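Local coordinates for protein transcription regulator AcaB (PDB 6N8B) that regulates transcription and has a crucial role in conjugation of IncC plasmids, probably by controlling plasmid genes, at residues A[163-174]-A[200-211]; A[55-64]-A[179-189]. All coordinates share one frame; numbering follows the deposited sequence.

In the fold
Helix 148-182 supplies one side of both contacts and illustrates how a long helix can be used differently along its length. In contact 1 its middle, 163-174, receives the C-terminal helix 201-211 by close backbone packing; in contact 2 its C-terminal end, the turn after it and the start of helix 186-192 meet the last turn of helix 32-59 and the first of helix 62-96. The contact centres lie 20 Å apart, and their nearest atoms are about 5 Å apart without touching. Contact 1 lies closer to the middle of the chain, 11 Å from its centre against 25 Å for contact 2, and the R168 side chain is about 12 Å from a bound calcium ion.

Contact 1 of 2, residues A[163-174]-A[200-211]; sequences IKLAGRIIGIEK and DKEIADEAEKTK
G167 and G171, one helical turn apart, let the backbones of two helices almost touch: the CA of G171 lies 3.7 Å from that of A207. The short axes approach to 7.1 Å and run in broadly the same direction at a signed crossing angle of -48°. Without side chains on the glycines, main chain meets main chain, and G167 CA comes within 3.5 Å of I203 O, a relation repeated by G171 CA and A207 O one turn later.

Knobs fill the holes beside this glycine groove. I203 sits among I163, A166, G167 and I170, its CG1 meeting I163 CG2 at 3.7 Å and its CG2 lying against I170 CD1. A207 fills the next hole, formed by G167, G171, I170 and K174. The I203 end is held by D200, the N-cap residue, whose OD2 accepts from I203 N; R40 of helix 32-59 forms salt bridges with D200 and E202.

Polar chains close the groove's flank. E206 has CG anti to the backbone N (chi1 -179°) and then bends, which lays its OE2 beside the CG and CD methylenes of R168. R168 NE and E206 OE2 stay 4.1 Å apart, beyond a salt bridge, with guanidinium and carboxylate planes 78° apart. T210 comes to the edge of the R168 guanidinium with its CG2, while R168 NE gives T210 OG1 a weak hydrogen bond of 3.3 Å. K174 NZ forms a long salt bridge of 3.9 Å to E208 OE2, within a network including K211; K174 has its stronger salt bridge with E195. Two glycines spaced i, i+4, between helices of the same general sense crossing closely at a negative, right-handed angle, are characteristic of GxxxG packing, here fastening the C-terminal helix to helix 148-182.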
loop_
_atom_site.group_PDB
_atom_site.type_symbol
_atom_site.label_atom_id
_atom_site.label_comp_id
_atom_site.label_asym_id
_atom_site.label_seq_id
_atom_site.Cartn_x
_atom_site.Cartn_y
_atom_site.Cartn_z
ATOM N N ILE A 163 4.509 0.049 4.207
ATOM C CA ILE A 163 5.244 -1.207 4.082
ATOM C C ILE A 163 4.603 -2.298 4.936
ATOM O O ILE A 163 4.412 -3.429 4.475
ATOM C CB ILE A 163 6.728 -1.004 4.438
ATOM C CG1 ILE A 163 7.445 -0.217 3.334
ATOM C CG2 ILE A 163 7.406 -2.342 4.632
ATOM C CD1 ILE A 163 7.496 -0.936 1.986
ATOM N N LYS A 164 4.263 -1.989 6.194
ATOM C CA LYS A 164 3.541 -2.986 6.986
ATOM C C LYS A 164 2.123 -3.216 6.468
ATOM O O LYS A 164 1.596 -4.325 6.608
ATOM C CB LYS A 164 3.570 -2.658 8.485
ATOM C CG LYS A 164 3.311 -1.247 8.909
ATOM C CD LYS A 164 2.621 -1.238 10.260
ATOM C CE LYS A 164 3.636 -1.273 11.401
ATOM N NZ LYS A 164 4.516 -0.071 11.531
ATOM N N LEU A 165 1.483 -2.202 5.879
ATOM C CA LEU A 165 0.213 -2.460 5.205
ATOM C C LEU A 165 0.400 -3.467 4.078
ATOM O O LEU A 165 -0.367 -4.430 3.954
ATOM C CB LEU A 165 -0.378 -1.164 4.660
ATOM C CG LEU A 165 -1.672 -1.404 3.880
ATOM C CD1 LEU A 165 -2.706 -2.114 4.745
ATOM C CD2 LEU A 165 -2.215 -0.107 3.333
ATOM N N ALA A 166 1.426 -3.260 3.249
ATOM C CA ALA A 166 1.811 -4.261 2.260
ATOM C C ALA A 166 2.015 -5.624 2.909
ATOM O O ALA A 166 1.412 -6.620 2.494
ATOM C CB ALA A 166 3.088 -3.817 1.544
ATOM N N GLY A 167 2.859 -5.675 3.944
ATOM C CA GLY A 167 3.129 -6.935 4.621
ATOM C C GLY A 167 1.877 -7.620 5.119
ATOM O O GLY A 167 1.770 -8.848 5.089
ATOM N N ARG A 168 0.900 -6.840 5.555
ATOM C CA ARG A 168 -0.257 -7.448 6.185
ATOM C C ARG A 168 -1.238 -7.987 5.158
ATOM O O ARG A 168 -1.823 -9.058 5.359
ATOM C CB ARG A 168 -0.883 -6.438 7.122
ATOM C CG ARG A 168 -0.029 -6.400 8.357
ATOM C CD ARG A 168 -0.794 -5.901 9.498
ATOM N NE ARG A 168 -1.718 -6.970 9.882
ATOM C CZ ARG A 168 -2.950 -6.797 10.323
ATOM N NH1 ARG A 168 -3.381 -5.577 10.462
ATOM N NH2 ARG A 168 -3.726 -7.840 10.615
ATOM N N ILE A 169 -1.407 -7.269 4.048
ATOM C CA ILE A 169 -2.108 -7.821 2.893
ATOM C C ILE A 169 -1.538 -9.189 2.546
ATOM O O ILE A 169 -2.267 -10.186 2.456
ATOM C CB ILE A 169 -2.007 -6.848 1.706
ATOM C CG1 ILE A 169 -2.884 -5.619 1.960
ATOM C CG2 ILE A 169 -2.382 -7.546 0.407
ATOM C CD1 ILE A 169 -2.709 -4.525 0.938
ATOM N N ILE A 170 -0.218 -9.255 2.359
ATOM C CA ILE A 170 0.424 -10.528 2.040
ATOM C C ILE A 170 0.217 -11.526 3.170
ATOM O O ILE A 170 -0.083 -12.700 2.928
ATOM C CB ILE A 170 1.916 -10.302 1.735
ATOM C CG1 ILE A 170 2.063 -9.625 0.371
ATOM C CG2 ILE A 170 2.683 -11.617 1.774
ATOM C CD1 ILE A 170 3.037 -8.478 0.362
ATOM N N GLY A 171 0.323 -11.067 4.420
ATOM C CA GLY A 171 0.025 -11.944 5.541
ATOM C C GLY A 171 -1.397 -12.472 5.501
ATOM O O GLY A 171 -1.635 -13.664 5.720
ATOM N N ILE A 172 -2.360 -11.594 5.206
ATOM C CA ILE A 172 -3.737 -12.030 4.991
ATOM C C ILE A 172 -3.797 -13.050 3.863
ATOM O O ILE A 172 -4.544 -14.035 3.934
ATOM C CB ILE A 172 -4.645 -10.818 4.713
ATOM C CG1 ILE A 172 -4.833 -9.992 5.989
ATOM C CG2 ILE A 172 -5.984 -11.269 4.156
ATOM C CD1 ILE A 172 -5.582 -8.692 5.779
ATOM N N GLU A 173 -2.992 -12.849 2.816
ATOM C CA GLU A 173 -3.003 -13.796 1.708
ATOM C C GLU A 173 -2.437 -15.140 2.140
ATOM O O GLU A 173 -2.949 -16.190 1.740
ATOM C CB GLU A 173 -2.213 -13.238 0.521
ATOM C CG GLU A 173 -1.884 -14.270 -0.559
ATOM C CD GLU A 173 -0.588 -13.970 -1.289
ATOM O OE1 GLU A 173 0.069 -12.963 -0.949
ATOM O OE2 GLU A 173 -0.221 -14.744 -2.197
ATOM N N LYS A 174 -1.417 -15.133 3.002
ATOM C CA LYS A 174 -0.871 -16.396 3.479
ATOM C C LYS A 174 -1.796 -17.093 4.464
ATOM O O LYS A 174 -1.777 -18.325 4.538
ATOM C CB LYS A 174 0.502 -16.177 4.122
ATOM C CG LYS A 174 1.449 -15.313 3.299
ATOM C CD LYS A 174 2.646 -14.834 4.116
ATOM C CE LYS A 174 3.754 -15.870 4.157
ATOM N NZ LYS A 174 4.396 -16.044 2.826
ATOM N N ASP A 200 11.194 -8.270 -0.229
ATOM C CA ASP A 200 11.500 -7.253 0.767
ATOM C C ASP A 200 11.399 -7.891 2.147
ATOM O O ASP A 200 10.358 -8.462 2.492
ATOM C CB ASP A 200 10.545 -6.066 0.653
ATOM C CG ASP A 200 11.010 -4.874 1.453
ATOM O OD1 ASP A 200 11.972 -4.204 1.019
ATOM O OD2 ASP A 200 10.437 -4.621 2.531
ATOM N N LYS A 201 12.479 -7.803 2.930
ATOM C CA LYS A 201 12.499 -8.500 4.212
ATOM C C LYS A 201 11.554 -7.850 5.214
ATOM O O LYS A 201 10.951 -8.546 6.037
ATOM C CB LYS A 201 13.919 -8.569 4.778
ATOM C CG LYS A 201 14.037 -9.553 5.936
ATOM C CD LYS A 201 15.161 -9.232 6.897
ATOM C CE LYS A 201 15.053 -10.112 8.135
ATOM N NZ LYS A 201 14.600 -9.336 9.328
ATOM N N GLU A 202 11.422 -6.523 5.178
ATOM C CA GLU A 202 10.462 -5.868 6.063
ATOM C C GLU A 202 9.052 -6.363 5.778
ATOM O O GLU A 202 8.280 -6.650 6.701
ATOM C CB GLU A 202 10.502 -4.348 5.887
ATOM C CG GLU A 202 11.632 -3.603 6.575
ATOM C CD GLU A 202 11.320 -2.118 6.708
ATOM O OE1 GLU A 202 10.375 -1.779 7.456
ATOM O OE2 GLU A 202 11.959 -1.301 6.012
ATOM N N ILE A 203 8.700 -6.468 4.496
ATOM C CA ILE A 203 7.364 -6.903 4.110
ATOM C C ILE A 203 7.145 -8.362 4.485
ATOM O O ILE A 203 6.069 -8.740 4.964
ATOM C CB ILE A 203 7.153 -6.664 2.605
ATOM C CG1 ILE A 203 7.272 -5.172 2.289
ATOM C CG2 ILE A 203 5.799 -7.190 2.177
ATOM C CD1 ILE A 203 6.894 -4.806 0.873
ATOM N N ALA A 204 8.162 -9.204 4.284
ATOM C CA ALA A 204 8.032 -10.614 4.636
ATOM C C ALA A 204 7.903 -10.813 6.141
ATOM O O ALA A 204 7.188 -11.720 6.583
ATOM C CB ALA A 204 9.223 -11.404 4.096
ATOM N N ASP A 205 8.566 -9.972 6.939
ATOM C CA ASP A 205 8.477 -10.107 8.390
ATOM C C ASP A 205 7.084 -9.750 8.891
ATOM O O ASP A 205 6.536 -10.437 9.762
ATOM C CB ASP A 205 9.529 -9.229 9.068
ATOM C CG ASP A 205 10.929 -9.797 8.946
ATOM O OD1 ASP A 205 11.107 -10.807 8.236
ATOM O OD2 ASP A 205 11.856 -9.226 9.555
ATOM N N GLU A 206 6.491 -8.683 8.353
ATOM C CA GLU A 206 5.151 -8.298 8.781
ATOM C C GLU A 206 4.111 -9.307 8.314
ATOM O O GLU A 206 3.074 -9.477 8.966
ATOM C CB GLU A 206 4.820 -6.899 8.263
ATOM C CG GLU A 206 3.449 -6.382 8.667
ATOM C CD GLU A 206 3.334 -6.090 10.154
ATOM O OE1 GLU A 206 4.375 -5.855 10.808
ATOM O OE2 GLU A 206 2.196 -6.095 10.669
ATOM N N ALA A 207 4.379 -10.000 7.205
ATOM C CA ALA A 207 3.452 -11.023 6.737
ATOM C C ALA A 207 3.480 -12.249 7.638
ATOM O O ALA A 207 2.443 -12.883 7.868
ATOM C CB ALA A 207 3.783 -11.410 5.295
ATOM N N GLU A 208 4.653 -12.596 8.166
ATOM C CA GLU A 208 4.734 -13.763 9.031
ATOM C C GLU A 208 4.190 -13.483 10.424
ATOM O O GLU A 208 3.681 -14.402 11.076
ATOM C CB GLU A 208 6.175 -14.267 9.099
ATOM C CG GLU A 208 6.639 -14.867 7.784
ATOM C CD GLU A 208 6.024 -16.232 7.534
ATOM O OE1 GLU A 208 5.585 -16.873 8.515
ATOM O OE2 GLU A 208 5.962 -16.655 6.361
ATOM N N LYS A 209 4.260 -12.233 10.891
ATOM C CA LYS A 209 3.558 -11.887 12.121
ATOM C C LYS A 209 2.052 -11.938 11.911
ATOM O O LYS A 209 1.315 -12.464 12.753
ATOM C CB LYS A 209 3.977 -10.499 12.607
ATOM C CG LYS A 209 5.473 -10.295 12.766
ATOM C CD LYS A 209 5.765 -9.144 13.719
ATOM C CE LYS A 209 7.259 -8.965 13.940
ATOM N NZ LYS A 209 7.856 -8.034 12.942
ATOM N N THR A 210 1.581 -11.399 10.785
ATOM C CA THR A 210 0.167 -11.422 10.452
ATOM C C THR A 210 -0.335 -12.825 10.147
ATOM O O THR A 210 -1.549 -13.051 10.170
ATOM C CB THR A 210 -0.089 -10.504 9.256
ATOM O OG1 THR A 210 0.635 -9.282 9.441
ATOM C CG2 THR A 210 -1.571 -10.189 9.115
ATOM N N LYS A 211 0.565 -13.782 9.922
ATOM C CA LYS A 211 0.153 -15.162 9.718
ATOM C C LYS A 211 -0.144 -15.885 11.026
ATOM O O LYS A 211 -0.841 -16.905 11.007
ATOM C CB LYS A 211 1.235 -15.912 8.936
ATOM C CG LYS A 211 0.756 -17.180 8.253
ATOM C CD LYS A 211 1.875 -17.844 7.463
ATOM C CE LYS A 211 2.764 -18.687 8.362
ATOM N NZ LYS A 211 3.699 -19.534 7.574
#

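Contact 2 of 2, residues A[55-64]-A[179-189]; sequences ILRIIGEQDE and SAHSKGKEGEV
Apolar packing topped by a salt bridge joins the helix ends on either side of two turns at one end of the helical bundle: I58, I59 and E64, flanking the passage from helix 32-59 to helix 62-96, meet residues around the passage from helix 148-182 to helix 186-192. On the apolar side, I58 CD1 reaches V189 CG1 at 3.6 Å, the two side chains crossing obliquely, while I58 CG2 also lies by the carboxylate carbon of E188. I59 turns its CD1 over the backbone of A180, 3.5 Å from A180 CA. Behind them I55 touches both A180 and V189. The aliphatic part of K185 continues the cover, with its CE 3.3 Å from I58 O.

E64 spans the gap with an extended chain, CG anti to the backbone N (chi1 -170°), and each carboxylate oxygen takes one donor. K183, equally extended, arrives from the opposite direction, and its NZ meets OE1 of E64 at 2.6 Å on the syn side, 27° out of the carboxylate plane. S179 OG donates to the syn lone pair of E64 OE2 at 3.0 Å. G184, with positive phi, closes helix 148-182 by a Schellman motif just after K183.

With two donors fixing the rotation of its carboxylate, E64 is probably ionised; the lysine ammonium and the S179 hydroxyl would both stabilise the charged form.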
loop_
_atom_site.group_PDB
_atom_site.type_symbol
_atom_site.label_atom_id
_atom_site.label_comp_id
_atom_site.label_asym_id
_atom_site.label_seq_id
_atom_site.Cartn_x
_atom_site.Cartn_y
_atom_site.Cartn_z
ATOM N N ILE A 55 -8.114 -17.191 -4.410
ATOM C CA ILE A 55 -8.099 -18.163 -3.321
ATOM C C ILE A 55 -9.443 -18.154 -2.604
ATOM O O ILE A 55 -9.878 -19.180 -2.069
ATOM C CB ILE A 55 -6.919 -17.881 -2.367
ATOM C CG1 ILE A 55 -5.595 -18.191 -3.071
ATOM C CG2 ILE A 55 -7.027 -18.706 -1.092
ATOM C CD1 ILE A 55 -4.374 -17.728 -2.313
ATOM N N LEU A 56 -10.156 -17.023 -2.646
ATOM C CA LEU A 56 -11.434 -16.913 -1.950
ATOM C C LEU A 56 -12.557 -17.630 -2.689
ATOM O O LEU A 56 -13.357 -18.335 -2.067
ATOM C CB LEU A 56 -11.799 -15.441 -1.749
ATOM C CG LEU A 56 -10.960 -14.642 -0.763
ATOM C CD1 LEU A 56 -11.450 -13.210 -0.711
ATOM C CD2 LEU A 56 -11.108 -15.324 0.587
ATOM N N ARG A 57 -12.645 -17.469 -4.009
ATOM C CA ARG A 57 -13.687 -18.178 -4.743
ATOM C C ARG A 57 -13.422 -19.676 -4.772
ATOM O O ARG A 57 -14.363 -20.468 -4.901
ATOM C CB ARG A 57 -13.817 -17.628 -6.165
ATOM C CG ARG A 57 -13.450 -16.173 -6.316
ATOM C CD ARG A 57 -14.324 -15.289 -5.419
ATOM N NE ARG A 57 -13.716 -13.985 -5.243
ATOM C CZ ARG A 57 -14.379 -12.837 -5.316
ATOM N NH1 ARG A 57 -15.681 -12.829 -5.563
ATOM N NH2 ARG A 57 -13.733 -11.682 -5.130
ATOM N N ILE A 58 -12.162 -20.079 -4.627
ATOM C CA ILE A 58 -11.867 -21.488 -4.433
ATOM C C ILE A 58 -12.327 -21.928 -3.047
ATOM O O ILE A 58 -12.837 -23.041 -2.870
ATOM C CB ILE A 58 -10.368 -21.743 -4.666
ATOM C CG1 ILE A 58 -10.054 -21.621 -6.159
ATOM C CG2 ILE A 58 -9.974 -23.117 -4.162
ATOM C CD1 ILE A 58 -8.584 -21.471 -6.466
ATOM N N ILE A 59 -12.175 -21.057 -2.047
ATOM C CA ILE A 59 -12.728 -21.346 -0.726
ATOM C C ILE A 59 -14.248 -21.384 -0.791
ATOM O O ILE A 59 -14.879 -22.382 -0.419
ATOM C CB ILE A 59 -12.248 -20.311 0.307
ATOM C CG1 ILE A 59 -10.751 -20.465 0.577
ATOM C CG2 ILE A 59 -13.048 -20.441 1.596
ATOM C CD1 ILE A 59 -10.408 -21.677 1.403
ATOM N N GLY A 60 -14.859 -20.294 -1.246
ATOM C CA GLY A 60 -16.240 -20.366 -1.668
ATOM C C GLY A 60 -17.222 -19.824 -0.652
ATOM O O GLY A 60 -18.227 -19.203 -1.011
ATOM N N GLU A 61 -16.945 -20.082 0.625
ATOM C CA GLU A 61 -17.863 -19.728 1.698
ATOM C C GLU A 61 -17.908 -18.216 1.868
ATOM O O GLU A 61 -16.894 -17.588 2.193
ATOM C CB GLU A 61 -17.404 -20.409 2.989
ATOM C CG GLU A 61 -18.127 -19.999 4.273
ATOM C CD GLU A 61 -19.591 -19.649 4.071
ATOM O OE1 GLU A 61 -19.901 -18.448 3.919
ATOM O OE2 GLU A 61 -20.428 -20.577 4.078
ATOM N N GLN A 62 -19.101 -17.639 1.689
ATOM C CA GLN A 62 -19.210 -16.199 1.499
ATOM C C GLN A 62 -19.035 -15.429 2.798
ATOM O O GLN A 62 -18.573 -14.283 2.773
ATOM C CB GLN A 62 -20.550 -15.861 0.841
ATOM C CG GLN A 62 -20.706 -14.395 0.492
ATOM C CD GLN A 62 -20.394 -14.117 -0.962
ATOM O OE1 GLN A 62 -19.849 -14.969 -1.656
ATOM N NE2 GLN A 62 -20.732 -12.920 -1.428
ATOM N N ASP A 63 -19.409 -16.015 3.936
ATOM C CA ASP A 63 -19.235 -15.300 5.193
ATOM C C ASP A 63 -17.757 -15.082 5.477
ATOM O O ASP A 63 -17.377 -14.070 6.077
ATOM C CB ASP A 63 -19.931 -16.046 6.338
ATOM C CG ASP A 63 -19.170 -17.282 6.823
ATOM O OD1 ASP A 63 -18.144 -17.695 6.243
ATOM O OD2 ASP A 63 -19.660 -17.890 7.793
ATOM N N GLU A 64 -16.917 -16.036 5.059
ATOM C CA GLU A 64 -15.468 -15.872 5.115
ATOM C C GLU A 64 -14.947 -14.938 4.027
ATOM O O GLU A 64 -13.969 -14.218 4.254
ATOM C CB GLU A 64 -14.787 -17.239 5.002
ATOM C CG GLU A 64 -13.288 -17.225 5.279
ATOM C CD GLU A 64 -12.703 -18.622 5.421
ATOM O OE1 GLU A 64 -13.479 -19.568 5.664
ATOM O OE2 GLU A 64 -11.472 -18.781 5.271
ATOM N N SER A 179 -5.761 -21.567 5.082
ATOM C CA SER A 179 -7.177 -21.912 5.183
ATOM C C SER A 179 -7.589 -22.822 4.036
ATOM O O SER A 179 -8.360 -23.770 4.228
ATOM C CB SER A 179 -8.035 -20.647 5.194
ATOM O OG SER A 179 -9.405 -20.966 4.987
ATOM N N ALA A 180 -7.090 -22.541 2.831
ATOM C CA ALA A 180 -7.366 -23.405 1.689
ATOM C C ALA A 180 -6.759 -24.787 1.888
ATOM O O ALA A 180 -7.338 -25.793 1.461
ATOM C CB ALA A 180 -6.837 -22.764 0.408
ATOM N N HIS A 181 -5.587 -24.856 2.528
ATOM C CA HIS A 181 -4.949 -26.147 2.772
ATOM C C HIS A 181 -5.814 -27.028 3.659
ATOM O O HIS A 181 -6.092 -28.186 3.323
ATOM C CB HIS A 181 -3.578 -25.954 3.420
ATOM C CG HIS A 181 -2.956 -27.232 3.892
ATOM N ND1 HIS A 181 -3.290 -27.828 5.090
ATOM C CD2 HIS A 181 -2.038 -28.042 3.315
ATOM C CE1 HIS A 181 -2.596 -28.942 5.235
ATOM N NE2 HIS A 181 -1.829 -29.096 4.171
ATOM N N SER A 182 -6.246 -26.493 4.804
ATOM C CA SER A 182 -7.065 -27.267 5.728
ATOM C C SER A 182 -8.360 -27.721 5.075
ATOM O O SER A 182 -8.868 -28.802 5.393
ATOM C CB SER A 182 -7.358 -26.448 6.984
ATOM O OG SER A 182 -8.048 -25.254 6.655
ATOM N N LYS A 183 -8.909 -26.921 4.160
ATOM C CA LYS A 183 -10.117 -27.324 3.460
ATOM C C LYS A 183 -9.830 -28.149 2.208
ATOM O O LYS A 183 -10.696 -28.235 1.329
ATOM C CB LYS A 183 -10.966 -26.101 3.101
ATOM C CG LYS A 183 -11.401 -25.279 4.303
ATOM C CD LYS A 183 -12.146 -24.020 3.890
ATOM C CE LYS A 183 -12.571 -23.224 5.116
ATOM N NZ LYS A 183 -13.410 -22.039 4.777
ATOM N N GLY A 184 -8.649 -28.764 2.109
ATOM C CA GLY A 184 -8.387 -29.740 1.074
ATOM C C GLY A 184 -8.022 -29.166 -0.274
ATOM O O GLY A 184 -7.636 -29.927 -1.173
ATOM N N LYS A 185 -8.117 -27.849 -0.447
ATOM C CA LYS A 185 -7.931 -27.207 -1.735
ATOM C C LYS A 185 -6.489 -26.765 -1.966
ATOM O O LYS A 185 -6.252 -25.845 -2.758
ATOM C CB LYS A 185 -8.857 -25.994 -1.830
ATOM C CG LYS A 185 -10.261 -26.246 -1.300
ATOM C CD LYS A 185 -11.283 -26.371 -2.399
ATOM C CE LYS A 185 -12.682 -26.224 -1.840
ATOM N NZ LYS A 185 -13.739 -26.742 -2.756
ATOM N N GLU A 186 -5.524 -27.413 -1.307
ATOM C CA GLU A 186 -4.115 -27.094 -1.526
ATOM C C GLU A 186 -3.753 -27.157 -3.005
ATOM O O GLU A 186 -3.185 -26.211 -3.563
ATOM C CB GLU A 186 -3.244 -28.049 -0.706
ATOM C CG GLU A 186 -1.766 -27.665 -0.608
ATOM C CD GLU A 186 -1.518 -26.280 -0.011
ATOM O OE1 GLU A 186 -0.402 -25.751 -0.210
ATOM O OE2 GLU A 186 -2.427 -25.722 0.637
ATOM N N GLY A 187 -4.116 -28.256 -3.666
ATOM C CA GLY A 187 -3.760 -28.428 -5.061
ATOM C C GLY A 187 -4.499 -27.498 -5.999
ATOM O O GLY A 187 -3.997 -27.176 -7.080
ATOM N N GLU A 188 -5.691 -27.047 -5.605
ATOM C CA GLU A 188 -6.487 -26.220 -6.505
ATOM C C GLU A 188 -5.942 -24.803 -6.624
ATOM O O GLU A 188 -6.107 -24.168 -7.673
ATOM C CB GLU A 188 -7.936 -26.194 -6.022
ATOM C CG GLU A 188 -8.933 -25.707 -7.048
ATOM C CD GLU A 188 -10.359 -26.029 -6.656
ATOM O OE1 GLU A 188 -10.553 -26.741 -5.647
ATOM O OE2 GLU A 188 -11.286 -25.565 -7.353
ATOM N N VAL A 189 -5.268 -24.298 -5.590
ATOM C CA VAL A 189 -4.745 -22.938 -5.653
ATOM C C VAL A 189 -3.282 -22.925 -6.076
ATOM O O VAL A 189 -2.783 -21.885 -6.527
ATOM C CB VAL A 189 -4.925 -22.194 -4.317
ATOM C CG1 VAL A 189 -6.341 -22.363 -3.802
ATOM C CG2 VAL A 189 -3.920 -22.673 -3.290
#